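Local coordinates for protein prenylcyclase (Actinoplanes teichomyceticus, PDB 6IJ1) that probably acts as a prenyl cyclase or prenyltransferase, working on isoprenoid substrates within a fold built mainly of alpha-helices, at residues P145-W150 with V312-L317; L200-A205 with A220-W225; V236-H241 with P246-L251. One frame throughout, in Å; residues are numbered along the deposited sequence.

How the contacts relate
From the N terminus, the chain passes helix 134-141 and reaches 145-150, the first half of contact 1, whose partner 312-317 comes only after strand 308-309. Contact 1 therefore closes a long loop, and the other two contacts nest inside it. Contact 2 comes first, pairing helix 198-209 with helix 216-229. Contact 3 follows in series, folding the loop 236-241 back on the start of helix 246-256. Contacts 2 and 3 touch: Leu251 packs on Leu200 and Ala203, and Phe247 on Leu200, so that helix 198-209 packs against both helix 216-229 and helix 246-256. Contact 1 joins two loops well away from them, its nearest atoms about 17 Å from contact 2 and about 13 Å from contact 3.

Contact 1: P145-W150 with V312-L317; sequences PVVPSW and VGRACL
Arg314 reaches across to Val146 and Val147 with the end of its guanidinium group, and both meetings are of NH1 with a methyl. NH1 lies 4.1 Å from Val146 CG1, with the valine approaching obliquely. Val147 CG2 stands at the edge of the guanidinium, near its plane, 4.4 Å from Arg314 NH1. The arginine chain bends at chi2 (-65°) and at chi3 (127°), which carries its end toward the valines. Val146 CG1 faces it from between the backbone N and the carbonyl carbon (chi1 52°).

The apolar approach of Leu317 is looser, its CD1 coming no nearer than 4.6 Å to Val147 CG2; Leu317 also packs on Trp153. Within the loop 145-150, Val147 turns its other methyl, CG1, over one face of the Trp150 ring, 3.5 Å above the plane and offset toward the rim; Trp150 in turn stacks on Phe141.

Cys316 N binds Gly313 O at 3.1 Å. What passes between the loops is thus van der Waals contact, of the guanidinium with two valine methyls and, more distantly, of Leu317 with Val147, consistent with a small meeting exposed at Val146 and Arg314 but buried at Val147.

Contact 2: L200-A205 with A220-W225; sequences LSTALA and AAAARW
Thr202 fits between Ala222 and the six-membered ring of Trp225, touching both with its CG2 methyl. That methyl is anti to the backbone N and beside the carbonyl carbon (chi1 of Thr202 -59°), which directs it at helix 216-229, where it lies 3.9 Å from Ala222 CB. The same CG2 sits 3.9 Å from Trp225 CZ3. Thr202 OG1, on the other branch, is also 3.9 Å from Trp225 CZ3, a meeting oblique to the indole and van der Waals in kind. The polar work of this hydroxyl is done elsewhere: it gives its proton to Pro198 O, one turn back on its own helix, and accepts from Trp190 N. Held by both, the hydroxyl fixes the rotation of the side chain, and the methyl is left to do the packing.

The arrangement joins two consecutive, roughly antiparallel helices, 198-209 and 216-229, in a chain whose regular structure is nearly all helix, consistent with the helical-hairpin, alpha/alpha-barrel type of fold of protein prenyltransferases and terpene cyclases. Small side chains let them come close, with Thr202 CA and Ala222 CA 6.9 Å apart.

The first torsion of Trp225 (172°) swings CG away from the backbone N and carries the indole over to helix 198-209, where it also lies on Pro198 and Glu199. Arg224, next to it, takes another course along its own helix: NH1 binds Ala220 O at 3.2 Å, with an N-H...O angle of 164°. The donor stands above the carbonyl plane, and Arg224 N reaches the same oxygen from the opposite face. Arg224 NH2 forms a salt bridge with Glu260.

Contact 3: V236-H241 with P246-L251; sequences VTTHLH and PFATAL
Val236 and Thr249 meet through a nearly straight hydrogen bond, Val236 N to Thr249 OG1, 2.9 Å long with an N-H...O angle of 172°. The hydroxyl lies beside its own backbone N (chi1 -61°), and it also donates to Ser245 O, one turn back, so two bonds grip it in this buried place. Replacing Thr249 by alanine removes the hydroxyl, which would probably leave Val236 N without its acceptor and deprive Ser245 O of this donor.

Around this bond the valine packs against the helix. Its CG1 lies 3.9 Å from Ala248 CB, and its CG2 is 3.8 Å from Thr249 CA. Thr238 CG2 adds a more distant contact, 4.2 Å from Ala248 CB.

Further out, His241 N bonds to Thr238 OG1 at 3.0 Å, and Thr238 N to His241 O at 3.1 Å, which hold the intervening turn. Ser245 positions the helix start: its hydroxyl accepts from Ala248 N, and its backbone bonds to Val236.

The loop thus carries an ST motif at Thr238 and belongs to a long connection between helices 216-229 and 246-256 that folds back on the helix it leads into, in a fold probably of the alpha/alpha-barrel kind seen in terpene cyclases.

Contact 1: P145-W150 with V312-L317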
loop_
_atom_site.group_PDB
_atom_site.type_symbol
_atom_site.label_atom_id
_atom_site.label_comp_id
_atom_site.label_asym_id
_atom_site.label_seq_id
_atom_site.Cartn_x
_atom_site.Cartn_y
_atom_site.Cartn_z
ATOM N N PRO A 145 12.996 -11.434 -23.124
ATOM C CA PRO A 145 14.297 -12.085 -22.958
ATOM C C PRO A 145 15.469 -11.136 -22.857
ATOM O O PRO A 145 16.526 -11.591 -22.415
ATOM C CB PRO A 145 14.430 -12.954 -24.220
ATOM C CG PRO A 145 13.578 -12.281 -25.213
ATOM C CD PRO A 145 12.383 -11.766 -24.423
ATOM N N VAL A 146 15.332 -9.850 -23.223
ATOM C CA VAL A 146 16.487 -8.960 -23.129
ATOM C C VAL A 146 16.807 -8.684 -21.657
ATOM O O VAL A 146 17.975 -8.521 -21.279
ATOM C CB VAL A 146 16.256 -7.661 -23.942
ATOM C CG1 VAL A 146 14.940 -6.999 -23.581
ATOM C CG2 VAL A 146 17.449 -6.704 -23.800
ATOM N N VAL A 147 15.802 -8.726 -20.787
ATOM C CA VAL A 147 16.049 -8.532 -19.364
ATOM C C VAL A 147 17.077 -9.532 -18.826
ATOM O O VAL A 147 16.884 -10.760 -18.904
ATOM C CB VAL A 147 14.723 -8.608 -18.584
ATOM C CG1 VAL A 147 14.990 -8.525 -17.051
ATOM C CG2 VAL A 147 13.823 -7.448 -19.027
ATOM N N PRO A 148 18.207 -9.065 -18.299
ATOM C CA PRO A 148 19.267 -10.011 -17.924
ATOM C C PRO A 148 18.968 -10.789 -16.668
ATOM O O PRO A 148 19.495 -11.897 -16.503
ATOM C CB PRO A 148 20.510 -9.107 -17.761
ATOM C CG PRO A 148 19.974 -7.757 -17.526
ATOM C CD PRO A 148 18.675 -7.667 -18.282
ATOM N N SER A 149 18.135 -10.252 -15.772
ATOM C CA SER A 149 17.873 -10.948 -14.523
ATOM C C SER A 149 16.627 -10.322 -13.879
ATOM O O SER A 149 16.390 -9.120 -14.070
ATOM C CB SER A 149 19.072 -10.823 -13.598
ATOM O OG SER A 149 18.707 -11.106 -12.269
ATOM N N TRP A 150 15.784 -11.162 -13.254
ATOM C CA TRP A 150 14.620 -10.710 -12.481
ATOM C C TRP A 150 14.846 -10.863 -10.981
ATOM O O TRP A 150 13.875 -10.773 -10.181
ATOM C CB TRP A 150 13.357 -11.449 -12.932
ATOM C CG TRP A 150 13.094 -11.320 -14.381
ATOM C CD1 TRP A 150 13.687 -12.065 -15.412
ATOM C CD2 TRP A 150 12.186 -10.413 -15.026
ATOM N NE1 TRP A 150 13.191 -11.653 -16.624
ATOM C CE2 TRP A 150 12.278 -10.644 -16.428
ATOM C CE3 TRP A 150 11.291 -9.434 -14.569
ATOM C CZ2 TRP A 150 11.492 -9.937 -17.361
ATOM C CZ3 TRP A 150 10.519 -8.717 -15.518
ATOM C CH2 TRP A 150 10.630 -8.981 -16.892
ATOM N N VAL A 312 5.145 4.438 -19.784
ATOM C CA VAL A 312 4.056 3.452 -20.031
ATOM C C VAL A 312 4.570 2.402 -21.018
ATOM O O VAL A 312 5.555 2.673 -21.699
ATOM C CB VAL A 312 2.787 4.130 -20.576
ATOM C CG1 VAL A 312 2.226 5.144 -19.599
ATOM C CG2 VAL A 312 3.045 4.778 -21.920
ATOM N N GLY A 313 3.897 1.255 -21.079
ATOM C CA GLY A 313 4.299 0.159 -21.980
ATOM C C GLY A 313 5.737 -0.266 -21.750
ATOM O O GLY A 313 6.099 -0.535 -20.610
ATOM N N ARG A 314 6.550 -0.249 -22.810
ATOM C CA ARG A 314 7.986 -0.639 -22.747
ATOM C C ARG A 314 8.749 0.253 -21.756
ATOM O O ARG A 314 9.600 -0.266 -21.008
ATOM C CB ARG A 314 8.602 -0.523 -24.144
ATOM C CG ARG A 314 9.414 -1.732 -24.585
ATOM C CD ARG A 314 10.660 -1.969 -23.748
ATOM N NE ARG A 314 10.735 -3.327 -23.224
ATOM C CZ ARG A 314 11.785 -3.831 -22.589
ATOM N NH1 ARG A 314 11.720 -5.034 -22.046
ATOM N NH2 ARG A 314 12.890 -3.121 -22.493
ATOM N N ALA A 315 8.406 1.541 -21.689
ATOM C CA ALA A 315 9.096 2.492 -20.794
ATOM C C ALA A 315 8.552 2.466 -19.355
ATOM O O ALA A 315 8.969 3.311 -18.590
ATOM C CB ALA A 315 9.018 3.872 -21.384
ATOM N N CYS A 316 7.684 1.523 -18.989
ATOM C CA CYS A 316 7.215 1.501 -17.580
ATOM C C CYS A 316 8.355 1.046 -16.656
ATOM O O CYS A 316 8.416 1.513 -15.529
ATOM C CB CYS A 316 5.941 0.681 -17.408
ATOM S SG CYS A 316 6.150 -1.117 -17.446
ATOM N N LEU A 317 9.257 0.198 -17.137
ATOM C CA LEU A 317 10.374 -0.247 -16.269
ATOM C C LEU A 317 11.332 0.927 -16.049
ATOM O O LEU A 317 11.696 1.570 -17.018
ATOM C CB LEU A 317 11.131 -1.395 -16.943
ATOM C CG LEU A 317 10.382 -2.709 -17.124
ATOM C CD1 LEU A 317 11.335 -3.798 -17.603
ATOM C CD2 LEU A 317 9.687 -3.127 -15.843
#

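Contact 2: L200-A205 with A220-W225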
loop_
_atom_site.group_PDB
_atom_site.type_symbol
_atom_site.label_atom_id
_atom_site.label_comp_id
_atom_site.label_asym_id
_atom_site.label_seq_id
_atom_site.Cartn_x
_atom_site.Cartn_y
_atom_site.Cartn_z
ATOM N N LEU A 200 5.433 5.140 3.344
ATOM C CA LEU A 200 4.516 4.067 3.006
ATOM C C LEU A 200 4.891 2.787 3.723
ATOM O O LEU A 200 4.030 2.223 4.423
ATOM C CB LEU A 200 4.499 3.914 1.476
ATOM C CG LEU A 200 3.664 2.796 0.852
ATOM C CD1 LEU A 200 4.247 1.293 1.063
ATOM C CD2 LEU A 200 2.215 2.881 1.281
ATOM N N SER A 201 6.150 2.334 3.596
ATOM C CA SER A 201 6.536 1.095 4.285
ATOM C C SER A 201 6.409 1.263 5.786
ATOM O O SER A 201 5.980 0.352 6.494
ATOM C CB SER A 201 7.965 0.723 3.887
ATOM O OG SER A 201 8.773 1.942 3.792
ATOM N N THR A 202 6.729 2.467 6.287
ATOM C CA THR A 202 6.698 2.680 7.742
ATOM C C THR A 202 5.287 2.615 8.289
ATOM O O THR A 202 5.027 1.972 9.353
ATOM C CB THR A 202 7.388 4.024 8.081
ATOM O OG1 THR A 202 8.718 3.947 7.583
ATOM C CG2 THR A 202 7.412 4.290 9.604
ATOM N N ALA A 203 4.339 3.304 7.632
ATOM C CA ALA A 203 2.960 3.291 8.109
ATOM C C ALA A 203 2.354 1.899 8.041
ATOM O O ALA A 203 1.684 1.472 8.979
ATOM C CB ALA A 203 2.092 4.274 7.283
ATOM N N LEU A 204 2.586 1.177 6.938
ATOM C CA LEU A 204 2.006 -0.172 6.864
ATOM C C LEU A 204 2.636 -1.078 7.901
ATOM O O LEU A 204 1.920 -1.870 8.515
ATOM C CB LEU A 204 2.201 -0.742 5.453
ATOM C CG LEU A 204 1.548 0.088 4.328
ATOM C CD1 LEU A 204 1.622 -0.783 3.039
ATOM C CD2 LEU A 204 0.140 0.540 4.613
ATOM N N ALA A 205 3.955 -0.941 8.110
ATOM C CA ALA A 205 4.637 -1.784 9.092
ATOM C C ALA A 205 4.050 -1.575 10.484
ATOM O O ALA A 205 3.694 -2.537 11.188
ATOM C CB ALA A 205 6.116 -1.480 9.110
ATOM N N ALA A 220 7.087 2.559 18.641
ATOM C CA ALA A 220 7.385 3.845 19.311
ATOM C C ALA A 220 8.496 4.586 18.562
ATOM O O ALA A 220 8.414 5.804 18.468
ATOM C CB ALA A 220 7.766 3.598 20.748
ATOM N N ALA A 221 9.509 3.861 18.087
ATOM C CA ALA A 221 10.632 4.486 17.356
ATOM C C ALA A 221 10.129 5.033 16.017
ATOM O O ALA A 221 10.518 6.136 15.648
ATOM C CB ALA A 221 11.741 3.488 17.157
ATOM N N ALA A 222 9.273 4.276 15.338
ATOM C CA ALA A 222 8.738 4.720 14.034
ATOM C C ALA A 222 7.844 5.948 14.221
ATOM O O ALA A 222 7.871 6.826 13.365
ATOM C CB ALA A 222 7.979 3.592 13.389
ATOM N N ALA A 223 7.055 5.980 15.291
ATOM C CA ALA A 223 6.155 7.134 15.508
ATOM C C ALA A 223 7.003 8.393 15.680
ATOM O O ALA A 223 6.614 9.440 15.184
ATOM C CB ALA A 223 5.276 6.893 16.708
ATOM N N ARG A 224 8.118 8.266 16.389
ATOM C CA ARG A 224 8.993 9.407 16.605
ATOM C C ARG A 224 9.623 9.868 15.286
ATOM O O ARG A 224 9.700 11.075 15.015
ATOM C CB ARG A 224 10.079 9.075 17.622
ATOM C CG ARG A 224 9.518 9.163 19.059
ATOM C CD ARG A 224 10.045 8.083 20.006
ATOM N NE ARG A 224 9.583 8.462 21.351
ATOM C CZ ARG A 224 8.426 8.094 21.870
ATOM N NH1 ARG A 224 7.587 7.314 21.148
ATOM N NH2 ARG A 224 8.055 8.525 23.122
ATOM N N TRP A 225 10.066 8.928 14.443
ATOM C CA TRP A 225 10.589 9.303 13.128
ATOM C C TRP A 225 9.524 10.064 12.339
ATOM O O TRP A 225 9.791 11.140 11.746
ATOM C CB TRP A 225 11.020 8.036 12.379
ATOM C CG TRP A 225 11.385 8.310 10.955
ATOM C CD1 TRP A 225 12.596 8.728 10.483
ATOM C CD2 TRP A 225 10.526 8.159 9.815
ATOM N NE1 TRP A 225 12.557 8.883 9.101
ATOM C CE2 TRP A 225 11.284 8.563 8.688
ATOM C CE3 TRP A 225 9.193 7.800 9.637
ATOM C CZ2 TRP A 225 10.746 8.570 7.378
ATOM C CZ3 TRP A 225 8.652 7.779 8.311
ATOM C CH2 TRP A 225 9.454 8.121 7.214
#

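Contact 3: V236-H241 with P246-L251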
loop_
_atom_site.group_PDB
_atom_site.type_symbol
_atom_site.label_atom_id
_atom_site.label_comp_id
_atom_site.label_asym_id
_atom_site.label_seq_id
_atom_site.Cartn_x
_atom_site.Cartn_y
_atom_site.Cartn_z
ATOM N N VAL A 236 4.074 16.836 5.029
ATOM C CA VAL A 236 5.345 16.203 4.734
ATOM C C VAL A 236 5.714 16.616 3.315
ATOM O O VAL A 236 5.005 16.249 2.382
ATOM C CB VAL A 236 5.244 14.671 4.849
ATOM C CG1 VAL A 236 6.553 14.033 4.440
ATOM C CG2 VAL A 236 4.855 14.329 6.314
ATOM N N THR A 237 6.737 17.442 3.156
ATOM C CA THR A 237 7.158 17.854 1.817
ATOM C C THR A 237 8.175 16.866 1.263
ATOM O O THR A 237 8.928 16.203 2.008
ATOM C CB THR A 237 7.778 19.260 1.866
ATOM O OG1 THR A 237 8.968 19.208 2.680
ATOM C CG2 THR A 237 6.776 20.247 2.403
ATOM N N THR A 238 8.178 16.731 -0.064
ATOM C CA THR A 238 9.108 15.784 -0.729
ATOM C C THR A 238 9.714 16.430 -1.977
ATOM O O THR A 238 9.287 17.490 -2.360
ATOM C CB THR A 238 8.398 14.475 -1.094
ATOM O OG1 THR A 238 7.509 14.707 -2.183
ATOM C CG2 THR A 238 7.634 13.875 0.063
ATOM N N HIS A 239 10.708 15.792 -2.568
ATOM C CA HIS A 239 11.310 16.347 -3.804
ATOM C C HIS A 239 10.247 16.449 -4.908
ATOM O O HIS A 239 10.195 17.471 -5.586
ATOM C CB HIS A 239 12.477 15.449 -4.218
ATOM C CG HIS A 239 13.007 15.725 -5.581
ATOM N ND1 HIS A 239 13.719 16.860 -5.877
ATOM C CD2 HIS A 239 12.944 15.013 -6.721
ATOM C CE1 HIS A 239 14.066 16.834 -7.140
ATOM N NE2 HIS A 239 13.600 15.725 -7.679
ATOM N N LEU A 240 9.417 15.421 -5.064
ATOM C CA LEU A 240 8.413 15.442 -6.161
ATOM C C LEU A 240 7.182 16.269 -5.786
ATOM O O LEU A 240 6.454 16.639 -6.692
ATOM C CB LEU A 240 8.017 14.005 -6.499
ATOM C CG LEU A 240 9.145 13.149 -7.053
ATOM C CD1 LEU A 240 8.649 11.739 -7.309
ATOM C CD2 LEU A 240 9.704 13.758 -8.323
ATOM N N HIS A 241 6.950 16.487 -4.493
ATOM C CA HIS A 241 5.796 17.303 -4.032
ATOM C C HIS A 241 6.306 18.329 -3.027
ATOM O O HIS A 241 6.045 18.190 -1.842
ATOM C CB HIS A 241 4.700 16.417 -3.433
ATOM C CG HIS A 241 4.141 15.480 -4.440
ATOM N ND1 HIS A 241 3.167 15.861 -5.324
ATOM C CD2 HIS A 241 4.452 14.207 -4.743
ATOM C CE1 HIS A 241 2.891 14.856 -6.118
ATOM N NE2 HIS A 241 3.666 13.834 -5.788
ATOM N N PRO A 246 0.208 14.810 -0.271
ATOM C CA PRO A 246 -0.930 14.276 0.459
ATOM C C PRO A 246 -0.649 12.816 0.839
ATOM O O PRO A 246 -0.947 12.437 1.930
ATOM C CB PRO A 246 -2.074 14.384 -0.558
ATOM C CG PRO A 246 -1.669 15.542 -1.433
ATOM C CD PRO A 246 -0.163 15.427 -1.544
ATOM N N PHE A 247 -0.056 12.045 -0.072
ATOM C CA PHE A 247 0.228 10.631 0.244
ATOM C C PHE A 247 1.181 10.512 1.430
ATOM O O PHE A 247 0.892 9.787 2.410
ATOM C CB PHE A 247 0.835 10.043 -1.045
ATOM C CG PHE A 247 1.084 8.568 -1.036
ATOM C CD1 PHE A 247 0.005 7.673 -1.050
ATOM C CD2 PHE A 247 2.368 8.091 -1.070
ATOM C CE1 PHE A 247 0.262 6.282 -1.151
ATOM C CE2 PHE A 247 2.646 6.675 -1.171
ATOM C CZ PHE A 247 1.574 5.806 -1.203
ATOM N N ALA A 248 2.333 11.189 1.354
ATOM C CA ALA A 248 3.317 11.029 2.429
ATOM C C ALA A 248 2.811 11.626 3.727
ATOM O O ALA A 248 3.172 11.130 4.819
ATOM C CB ALA A 248 4.643 11.669 2.029
ATOM N N THR A 249 2.029 12.720 3.646
ATOM C CA THR A 249 1.492 13.343 4.858
ATOM C C THR A 249 0.519 12.386 5.555
ATOM O O THR A 249 0.554 12.223 6.785
ATOM C CB THR A 249 0.791 14.664 4.467
ATOM O OG1 THR A 249 1.770 15.498 3.895
ATOM C CG2 THR A 249 0.252 15.395 5.711
ATOM N N ALA A 250 -0.377 11.766 4.787
ATOM C CA ALA A 250 -1.327 10.813 5.348
ATOM C C ALA A 250 -0.618 9.618 5.976
ATOM O O ALA A 250 -0.985 9.179 7.088
ATOM C CB ALA A 250 -2.265 10.329 4.234
ATOM N N LEU A 251 0.410 9.120 5.306
ATOM C CA LEU A 251 1.135 7.973 5.832
ATOM C C LEU A 251 1.926 8.353 7.069
ATOM O O LEU A 251 1.969 7.558 8.024
ATOM C CB LEU A 251 2.040 7.393 4.734
ATOM C CG LEU A 251 1.236 6.794 3.607
ATOM C CD1 LEU A 251 2.096 6.720 2.330
ATOM C CD2 LEU A 251 0.666 5.398 3.985
#